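Local coordinates for protein A49R (PDB 4D5T) that inhibits host NF-kappa-B activation by interacting with host BTRC, which lessens ubiquitination of the inhibitor NFKBIA and keeps p65/RELA in the cytoplasm, at residues I71-I83 against T104-Y118. Sequence-based numbering, arbitrary orientation.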
ATOM      1  N   ILE A  71       1.149  16.964  -3.033  1.00 36.33           N
ATOM      2  CA  ILE A  71       1.058  16.950  -1.577  1.00 37.51           C
ATOM      3  C   ILE A  71       1.715  18.175  -0.942  1.00 42.01           C
ATOM      4  O   ILE A  71       1.182  18.703   0.028  1.00 41.39           O
ATOM      5  CB  ILE A  71       1.623  15.630  -1.021  1.00 38.10           C
ATOM      6  CG1 ILE A  71       0.583  14.521  -1.207  1.00 36.74           C
ATOM      7  CG2 ILE A  71       1.927  15.745   0.453  1.00 37.29           C
ATOM      8  CD1 ILE A  71       1.183  13.168  -1.325  1.00 36.51           C
ATOM      9  N   ASN A  72       2.814  18.646  -1.535  1.00 44.03           N
ATOM     10  CA  ASN A  72       3.424  19.935  -1.153  1.00 47.26           C
ATOM     11  C   ASN A  72       2.519  21.138  -1.255  1.00 47.87           C
ATOM     12  O   ASN A  72       2.717  22.105  -0.544  1.00 48.67           O
ATOM     13  CB  ASN A  72       4.611  20.291  -2.041  1.00 50.43           C
ATOM     14  CG  ASN A  72       5.887  19.643  -1.589  1.00 55.43           C
ATOM     15  OD1 ASN A  72       5.901  18.916  -0.585  1.00 53.12           O
ATOM     16  ND2 ASN A  72       6.960  19.863  -2.348  1.00 51.85           N
ATOM     17  N   SER A  73       1.574  21.115  -2.181  1.00 48.33           N
ATOM     18  CA  SER A  73       0.642  22.224  -2.351  1.00 46.81           C
ATOM     19  C   SER A  73      -0.492  22.163  -1.314  1.00 45.09           C
ATOM     20  O   SER A  73      -1.245  23.101  -1.196  1.00 45.25           O
ATOM     21  CB  SER A  73       0.065  22.192  -3.762  1.00 47.12           C
ATOM     22  OG  SER A  73      -0.904  21.158  -3.910  1.00 45.87           O
ATOM     23  N   LEU A  74      -0.611  21.089  -0.541  1.00 44.98           N
ATOM     24  CA  LEU A  74      -1.734  20.967   0.391  1.00 44.95           C
ATOM     25  C   LEU A  74      -1.454  21.585   1.740  1.00 46.24           C
ATOM     26  O   LEU A  74      -0.321  21.589   2.202  1.00 47.98           O
ATOM     27  CB  LEU A  74      -2.089  19.514   0.601  1.00 42.36           C
ATOM     28  CG  LEU A  74      -2.466  18.714  -0.652  1.00 42.68           C
ATOM     29  CD1 LEU A  74      -2.837  17.286  -0.263  1.00 40.71           C
ATOM     30  CD2 LEU A  74      -3.582  19.368  -1.438  1.00 43.60           C
ATOM     31  N   ASP A  75      -2.493  22.096   2.380  1.00 49.56           N
ATOM     32  CA  ASP A  75      -2.356  22.568   3.774  1.00 54.54           C
ATOM     33  C   ASP A  75      -2.756  21.473   4.774  1.00 52.90           C
ATOM     34  O   ASP A  75      -3.168  20.367   4.397  1.00 44.34           O
ATOM     35  CB  ASP A  75      -3.129  23.877   4.018  1.00 57.50           C
ATOM     36  CG  ASP A  75      -4.625  23.735   3.826  1.00 56.77           C
ATOM     37  OD1 ASP A  75      -5.210  22.648   4.052  1.00 57.44           O
ATOM     38  OD2 ASP A  75      -5.240  24.730   3.438  1.00 59.58           O
ATOM     39  N   ASP A  76      -2.581  21.767   6.058  1.00 53.66           N
ATOM     40  CA  ASP A  76      -2.796  20.743   7.064  1.00 53.06           C
ATOM     41  C   ASP A  76      -4.223  20.245   7.094  1.00 50.25           C
ATOM     42  O   ASP A  76      -4.448  19.057   7.349  1.00 44.28           O
ATOM     43  CB  ASP A  76      -2.358  21.206   8.450  1.00 57.01           C
ATOM     44  CG  ASP A  76      -0.914  20.849   8.725  1.00 62.85           C
ATOM     45  OD1 ASP A  76      -0.597  19.623   8.956  1.00 57.78           O
ATOM     46  OD2 ASP A  76      -0.107  21.797   8.656  1.00 56.15           O
ATOM     47  N   ASN A  77      -5.157  21.143   6.840  1.00 48.33           N
ATOM     48  CA  ASN A  77      -6.560  20.769   6.806  1.00 50.41           C
ATOM     49  C   ASN A  77      -6.920  19.762   5.719  1.00 43.79           C
ATOM     50  O   ASN A  77      -7.665  18.771   5.926  1.00 39.39           O
ATOM     51  CB  ASN A  77      -7.379  22.001   6.605  1.00 58.00           C
ATOM     52  CG  ASN A  77      -8.665  21.931   7.391  1.00 71.01           C
ATOM     53  OD1 ASN A  77      -8.676  22.193   8.609  1.00 78.94           O
ATOM     54  ND2 ASN A  77      -9.748  21.530   6.727  1.00 68.51           N
ATOM     55  N   GLU A  78      -6.371  20.020   4.534  1.00 42.75           N
ATOM     56  CA  GLU A  78      -6.504  19.113   3.404  1.00 38.28           C
ATOM     57  C   GLU A  78      -5.849  17.775   3.665  1.00 34.76           C
ATOM     58  O   GLU A  78      -6.367  16.728   3.241  1.00 30.23           O
ATOM     59  CB  GLU A  78      -5.898  19.761   2.150  1.00 41.42           C
ATOM     60  CG  GLU A  78      -6.741  20.890   1.647  1.00 44.28           C
ATOM     61  CD  GLU A  78      -6.057  21.735   0.574  1.00 47.57           C
ATOM     62  OE1 GLU A  78      -4.847  22.049   0.701  1.00 50.41           O
ATOM     63  OE2 GLU A  78      -6.770  22.133  -0.358  1.00 53.96           O
ATOM     64  N   ILE A  79      -4.696  17.771   4.337  1.00 34.51           N
ATOM     65  CA  ILE A  79      -4.032  16.490   4.656  1.00 36.81           C
ATOM     66  C   ILE A  79      -4.847  15.679   5.656  1.00 34.16           C
ATOM     67  O   ILE A  79      -4.962  14.473   5.560  1.00 32.67           O
ATOM     68  CB  ILE A  79      -2.611  16.704   5.239  1.00 40.32           C
ATOM     69  CG1 ILE A  79      -1.666  17.064   4.126  1.00 43.81           C
ATOM     70  CG2 ILE A  79      -2.059  15.416   5.855  1.00 43.03           C
ATOM     71  CD1 ILE A  79      -1.465  15.980   3.072  1.00 43.60           C
ATOM     72  N   ILE A  80      -5.395  16.365   6.666  1.00 35.67           N
ATOM     73  CA  ILE A  80      -6.259  15.679   7.648  1.00 33.72           C
ATOM     74  C   ILE A  80      -7.439  15.073   6.971  1.00 33.23           C
ATOM     75  O   ILE A  80      -7.791  13.927   7.223  1.00 31.86           O
ATOM     76  CB  ILE A  80      -6.735  16.647   8.736  1.00 35.47           C
ATOM     77  CG1 ILE A  80      -5.549  17.013   9.637  1.00 36.84           C
ATOM     78  CG2 ILE A  80      -7.807  16.004   9.571  1.00 35.79           C
ATOM     79  CD1 ILE A  80      -5.793  18.199  10.565  1.00 38.46           C
ATOM     80  N   ASP A  81      -8.041  15.834   6.080  0.53 33.71           N
ATOM     81  CA  ASP A  81      -9.168  15.308   5.312  0.53 34.13           C
ATOM     82  C   ASP A  81      -8.769  14.066   4.520  0.53 32.27           C
ATOM     83  O   ASP A  81      -9.466  13.082   4.499  0.53 30.10           O
ATOM     84  CB  ASP A  81      -9.653  16.340   4.335  0.53 35.88           C
ATOM     85  CG  ASP A  81     -10.951  15.905   3.625  0.53 37.75           C
ATOM     86  OD1 ASP A  81     -12.029  15.971   4.226  0.53 39.02           O
ATOM     87  OD2 ASP A  81     -10.881  15.549   2.441  0.53 37.90           O
ATOM     88  N   CYS A  82      -7.610  14.145   3.805  0.53 33.76           N
ATOM     89  CA  CYS A  82      -7.108  12.977   3.082  0.53 32.30           C
ATOM     90  C   CYS A  82      -6.876  11.741   3.957  0.53 30.86           C
ATOM     91  O   CYS A  82      -7.372  10.631   3.651  0.53 29.20           O
ATOM     92  CB  CYS A  82      -5.834  13.334   2.431  0.53 34.07           C
ATOM     93  SG  CYS A  82      -5.112  11.994   1.539  0.53 33.41           S
ATOM     94  N   ILE A  83      -6.207  11.947   5.077  1.00 30.45           N
ATOM     95  CA  ILE A  83      -5.926  10.836   6.037  1.00 32.39           C
ATOM     96  C   ILE A  83      -7.155  10.190   6.545  1.00 30.50           C
ATOM     97  O   ILE A  83      -7.341   8.971   6.410  1.00 29.44           O
ATOM     98  CB  ILE A  83      -5.102  11.294   7.250  1.00 33.40           C
ATOM     99  CG1 ILE A  83      -3.693  11.552   6.776  1.00 37.52           C
ATOM    100  CG2 ILE A  83      -5.133  10.214   8.346  1.00 32.76           C
ATOM    101  CD1 ILE A  83      -2.827  12.253   7.797  1.00 37.44           C
ATOM    102  N   THR A 104      -1.293   6.045  -0.807  1.00 23.92           N
ATOM    103  CA  THR A 104      -1.490   7.490  -0.521  1.00 24.35           C
ATOM    104  C   THR A 104      -0.795   7.892   0.788  1.00 24.06           C
ATOM    105  O   THR A 104      -0.111   8.947   0.852  1.00 25.18           O
ATOM    106  CB  THR A 104      -2.982   7.841  -0.420  1.00 25.32           C
ATOM    107  OG1 THR A 104      -3.598   7.619  -1.693  1.00 25.96           O
ATOM    108  CG2 THR A 104      -3.153   9.328  -0.062  1.00 27.15           C
ATOM    109  N   LEU A 105      -0.915   7.062   1.813  1.00 22.03           N
ATOM    110  CA  LEU A 105      -0.269   7.336   3.085  1.00 22.99           C
ATOM    111  C   LEU A 105       1.262   7.366   2.889  1.00 24.29           C
ATOM    112  O   LEU A 105       1.973   8.171   3.518  1.00 26.75           O
ATOM    113  CB  LEU A 105      -0.692   6.338   4.192  1.00 22.41           C
ATOM    114  CG  LEU A 105      -2.185   6.513   4.570  1.00 23.68           C
ATOM    115  CD1 LEU A 105      -2.618   5.419   5.514  1.00 24.37           C
ATOM    116  CD2 LEU A 105      -2.555   7.816   5.168  1.00 24.23           C
ATOM    117  N   LYS A 106       1.809   6.465   2.081  1.00 24.79           N
ATOM    118  CA  LYS A 106       3.236   6.466   1.765  1.00 26.04           C
ATOM    119  C   LYS A 106       3.628   7.768   1.073  1.00 25.92           C
ATOM    120  O   LYS A 106       4.621   8.400   1.466  1.00 27.78           O
ATOM    121  CB  LYS A 106       3.624   5.233   0.913  1.00 25.30           C
ATOM    122  CG  LYS A 106       5.092   5.243   0.541  1.00 28.31           C
ATOM    123  CD  LYS A 106       5.567   3.941  -0.054  1.00 30.01           C
ATOM    124  CE  LYS A 106       7.036   4.156  -0.467  1.00 36.18           C
ATOM    125  NZ  LYS A 106       7.756   2.931  -0.753  1.00 40.12           N
ATOM    126  N   TYR A 107       2.813   8.259   0.141  1.00 26.94           N
ATOM    127  CA  TYR A 107       3.143   9.565  -0.465  1.00 28.94           C
ATOM    128  C   TYR A 107       3.191  10.673   0.577  1.00 30.78           C
ATOM    129  O   TYR A 107       4.031  11.603   0.529  1.00 35.16           O
ATOM    130  CB  TYR A 107       2.157   9.970  -1.551  1.00 29.19           C
ATOM    131  CG  TYR A 107       2.033   9.093  -2.744  1.00 30.27           C
ATOM    132  CD1 TYR A 107       3.157   8.547  -3.398  1.00 30.60           C
ATOM    133  CD2 TYR A 107       0.784   8.889  -3.321  1.00 32.83           C
ATOM    134  CE1 TYR A 107       3.021   7.735  -4.522  1.00 31.25           C
ATOM    135  CE2 TYR A 107       0.651   8.071  -4.439  1.00 34.17           C
ATOM    136  CZ  TYR A 107       1.777   7.536  -5.046  1.00 31.72           C
ATOM    137  OH  TYR A 107       1.598   6.817  -6.188  1.00 37.01           O
ATOM    138  N   ILE A 108       2.223  10.656   1.493  1.00 32.54           N
ATOM    139  CA  ILE A 108       2.092  11.701   2.500  1.00 31.23           C
ATOM    140  C   ILE A 108       3.270  11.635   3.468  1.00 30.29           C
ATOM    141  O   ILE A 108       3.870  12.683   3.794  1.00 30.38           O
ATOM    142  CB  ILE A 108       0.776  11.610   3.277  1.00 30.57           C
ATOM    143  CG1 ILE A 108      -0.406  11.904   2.352  1.00 32.60           C
ATOM    144  CG2 ILE A 108       0.783  12.589   4.464  1.00 31.41           C
ATOM    145  CD1 ILE A 108      -1.712  11.703   3.058  1.00 31.83           C
ATOM    146  N   MET A 109       3.680  10.422   3.831  1.00 29.10           N
ATOM    147  CA  MET A 109       4.886  10.232   4.678  1.00 29.95           C
ATOM    148  C   MET A 109       6.206  10.515   3.958  1.00 29.92           C
ATOM    149  O   MET A 109       7.241  10.714   4.604  1.00 29.46           O
ATOM    150  CB  MET A 109       4.929   8.829   5.280  1.00 30.11           C
ATOM    151  CG  MET A 109       3.812   8.505   6.278  1.00 31.17           C
ATOM    152  SD  MET A 109       3.681   9.538   7.722  1.00 30.43           S
ATOM    153  CE  MET A 109       2.635  10.834   7.187  1.00 28.15           C
ATOM    154  N   ASN A 110       6.190  10.597   2.630  1.00 31.94           N
ATOM    155  CA  ASN A 110       7.374  11.092   1.833  1.00 35.15           C
ATOM    156  C   ASN A 110       7.625  12.603   2.031  1.00 33.99           C
ATOM    157  O   ASN A 110       8.639  13.095   1.608  1.00 37.87           O
ATOM    158  CB  ASN A 110       7.228  10.812   0.300  1.00 36.15           C
ATOM    159  CG  ASN A 110       7.252   9.311  -0.081  1.00 36.98           C
ATOM    160  OD1 ASN A 110       7.776   8.461   0.638  1.00 38.16           O
ATOM    161  ND2 ASN A 110       6.671   8.990  -1.264  1.00 38.98           N
ATOM    162  N   ASN A 111       6.668  13.322   2.643  1.00 34.57           N
ATOM    163  CA  ASN A 111       6.786  14.781   2.979  1.00 36.19           C
ATOM    164  C   ASN A 111       7.259  14.896   4.428  1.00 36.05           C
ATOM    165  O   ASN A 111       6.535  14.578   5.351  1.00 34.53           O
ATOM    166  CB  ASN A 111       5.421  15.469   2.789  1.00 36.38           C
ATOM    167  CG  ASN A 111       5.409  16.946   3.118  1.00 39.54           C
ATOM    168  OD1 ASN A 111       5.595  17.360   4.272  1.00 39.82           O
ATOM    169  ND2 ASN A 111       5.255  17.767   2.081  1.00 40.32           N
ATOM    170  N   PRO A 112       8.487  15.372   4.653  1.00 37.72           N
ATOM    171  CA  PRO A 112       9.034  15.374   6.028  1.00 37.99           C
ATOM    172  C   PRO A 112       8.264  16.165   7.106  1.00 39.23           C
ATOM    173  O   PRO A 112       8.244  15.737   8.275  1.00 41.24           O
ATOM    174  CB  PRO A 112      10.386  16.026   5.871  1.00 41.84           C
ATOM    175  CG  PRO A 112      10.773  15.823   4.463  1.00 42.54           C
ATOM    176  CD  PRO A 112       9.489  15.774   3.664  1.00 41.10           C
ATOM    177  N   ASP A 113       7.578  17.255   6.710  1.00 40.68           N
ATOM    178  CA  ASP A 113       6.680  17.971   7.627  1.00 41.52           C
ATOM    179  C   ASP A 113       5.490  17.078   8.045  1.00 40.32           C
ATOM    180  O   ASP A 113       5.192  16.969   9.245  1.00 41.26           O
ATOM    181  CB  ASP A 113       6.137  19.270   6.998  1.00 42.67           C
ATOM    182  CG  ASP A 113       7.205  20.355   6.856  1.00 47.83           C
ATOM    183  OD1 ASP A 113       8.320  20.244   7.421  1.00 47.59           O
ATOM    184  OD2 ASP A 113       6.935  21.357   6.180  1.00 55.21           O
ATOM    185  N   PHE A 114       4.839  16.425   7.059  1.00 36.52           N
ATOM    186  CA  PHE A 114       3.664  15.616   7.358  1.00 35.22           C
ATOM    187  C   PHE A 114       4.035  14.307   8.067  1.00 32.49           C
ATOM    188  O   PHE A 114       3.324  13.865   8.936  1.00 31.04           O
ATOM    189  CB  PHE A 114       2.820  15.344   6.094  1.00 35.60           C
ATOM    190  CG  PHE A 114       2.263  16.585   5.452  1.00 37.50           C
ATOM    191  CD1 PHE A 114       1.783  17.644   6.211  1.00 40.12           C
ATOM    192  CD2 PHE A 114       2.194  16.680   4.064  1.00 39.95           C
ATOM    193  CE1 PHE A 114       1.305  18.797   5.602  1.00 41.84           C
ATOM    194  CE2 PHE A 114       1.678  17.820   3.437  1.00 42.79           C
ATOM    195  CZ  PHE A 114       1.237  18.888   4.214  1.00 43.72           C
ATOM    196  N   LYS A 115       5.229  13.794   7.821  1.00 34.07           N
ATOM    197  CA  LYS A 115       5.679  12.616   8.532  1.00 34.23           C
ATOM    198  C   LYS A 115       5.884  12.932   9.972  1.00 33.10           C
ATOM    199  O   LYS A 115       5.512  12.175  10.867  1.00 32.43           O
ATOM    200  CB  LYS A 115       6.987  12.080   7.927  1.00 37.04           C
ATOM    201  CG  LYS A 115       7.524  10.857   8.671  1.00 40.08           C
ATOM    202  CD  LYS A 115       8.467  10.092   7.773  1.00 45.80           C
ATOM    203  CE  LYS A 115       9.226   9.024   8.533  1.00 51.05           C
ATOM    204  NZ  LYS A 115       9.833   8.079   7.544  1.00 51.14           N
ATOM    205  N   THR A 116       6.545  14.073  10.250  1.00 36.69           N
ATOM    206  CA  THR A 116       6.723  14.485  11.622  1.00 36.44           C
ATOM    207  C   THR A 116       5.410  14.654  12.371  1.00 37.11           C
ATOM    208  O   THR A 116       5.258  14.198  13.526  1.00 34.76           O
ATOM    209  CB  THR A 116       7.478  15.828  11.701  1.00 39.99           C
ATOM    210  OG1 THR A 116       8.739  15.664  11.102  1.00 39.47           O
ATOM    211  CG2 THR A 116       7.683  16.222  13.147  1.00 42.71           C
ATOM    212  N   THR A 117       4.438  15.279  11.727  1.00 38.34           N
ATOM    213  CA  THR A 117       3.132  15.519  12.391  1.00 39.87           C
ATOM    214  C   THR A 117       2.254  14.234  12.561  1.00 37.94           C
ATOM    215  O   THR A 117       1.621  14.069  13.589  1.00 37.45           O
ATOM    216  CB  THR A 117       2.327  16.569  11.597  1.00 40.35           C
ATOM    217  OG1 THR A 117       3.114  17.753  11.433  1.00 36.44           O
ATOM    218  CG2 THR A 117       0.994  16.889  12.296  1.00 42.17           C
ATOM    219  N   TYR A 118       2.232  13.359  11.553  1.00 34.01           N
ATOM    220  CA  TYR A 118       1.191  12.331  11.498  1.00 34.47           C
ATOM    221  C   TYR A 118       1.702  10.897  11.573  1.00 34.05           C
ATOM    222  O   TYR A 118       0.888   9.999  11.727  1.00 31.12           O
ATOM    223  CB  TYR A 118       0.338  12.498  10.235  1.00 35.61           C
ATOM    224  CG  TYR A 118      -0.391  13.825  10.132  1.00 34.70           C
ATOM    225  CD1 TYR A 118      -1.531  14.095  10.875  1.00 36.85           C
ATOM    226  CD2 TYR A 118       0.078  14.828   9.283  1.00 36.44           C
ATOM    227  CE1 TYR A 118      -2.170  15.354  10.770  1.00 39.34           C
ATOM    228  CE2 TYR A 118      -0.515  16.087   9.208  1.00 38.94           C
ATOM    229  CZ  TYR A 118      -1.643  16.356   9.943  1.00 41.80           C
ATOM    230  OH  TYR A 118      -2.249  17.637   9.746  1.00 44.67           O
TER
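Ile-108 is the knob at the centre of this contact, seated in a hole formed by Ile-71, Ile-79, Cys-82 and Ile-83. Its CD1 reaches Cys-82 SG at 3.7 Å, while its CG2 branch faces Ile-79. Beside it, the Phe-114 ring lies against Ile-79, whose CG1 sits over one face, 3.5 Å from the ring centroid and 17° off the normal, a close CH-pi contact. Ile-71 divides its two branches: with CG2 anti to the backbone N, that methyl touches Phe-114 CE2 at 3.6 Å, and its CD1 touches Tyr-107 CB at 3.4 Å, the two side chains crossing at about a right angle. The carbonyl oxygens of Ile-71 and Leu-74 meet the same phenylalanine at its edge, in the ring plane.

Further out, Tyr-118 is a second knob, among Asp-76, Ile-79, Ile-80 and Ile-83. Its ring is sandwiched between Thr-117 CG2 over one face and Ile-83 CD1 over the other, the latter 4.0 Å from the centroid. At the outer, polar edge Tyr-118 OH donates to the anti lone pair of Asp-76 OD1 at 2.7 Å, with ring and carboxylate planes 45° apart.

The helices that begin in the two segments are each capped at their N-terminus. In a capping box, Glu-78 N donates to Asp-75 OD1 and Asp-75 N to Glu-78 OE1; Asn-111 OD1 accepts from Phe-114 N at 3.0 Å, tying that cap to the ring packed on Ile-79. Two pairs of consecutive helices, 64-72 with 76-87 and 95-109 with 112-126, thus pack through one aliphatic and one aromatic knob, within the all-helical Bcl-2-like fold of A49.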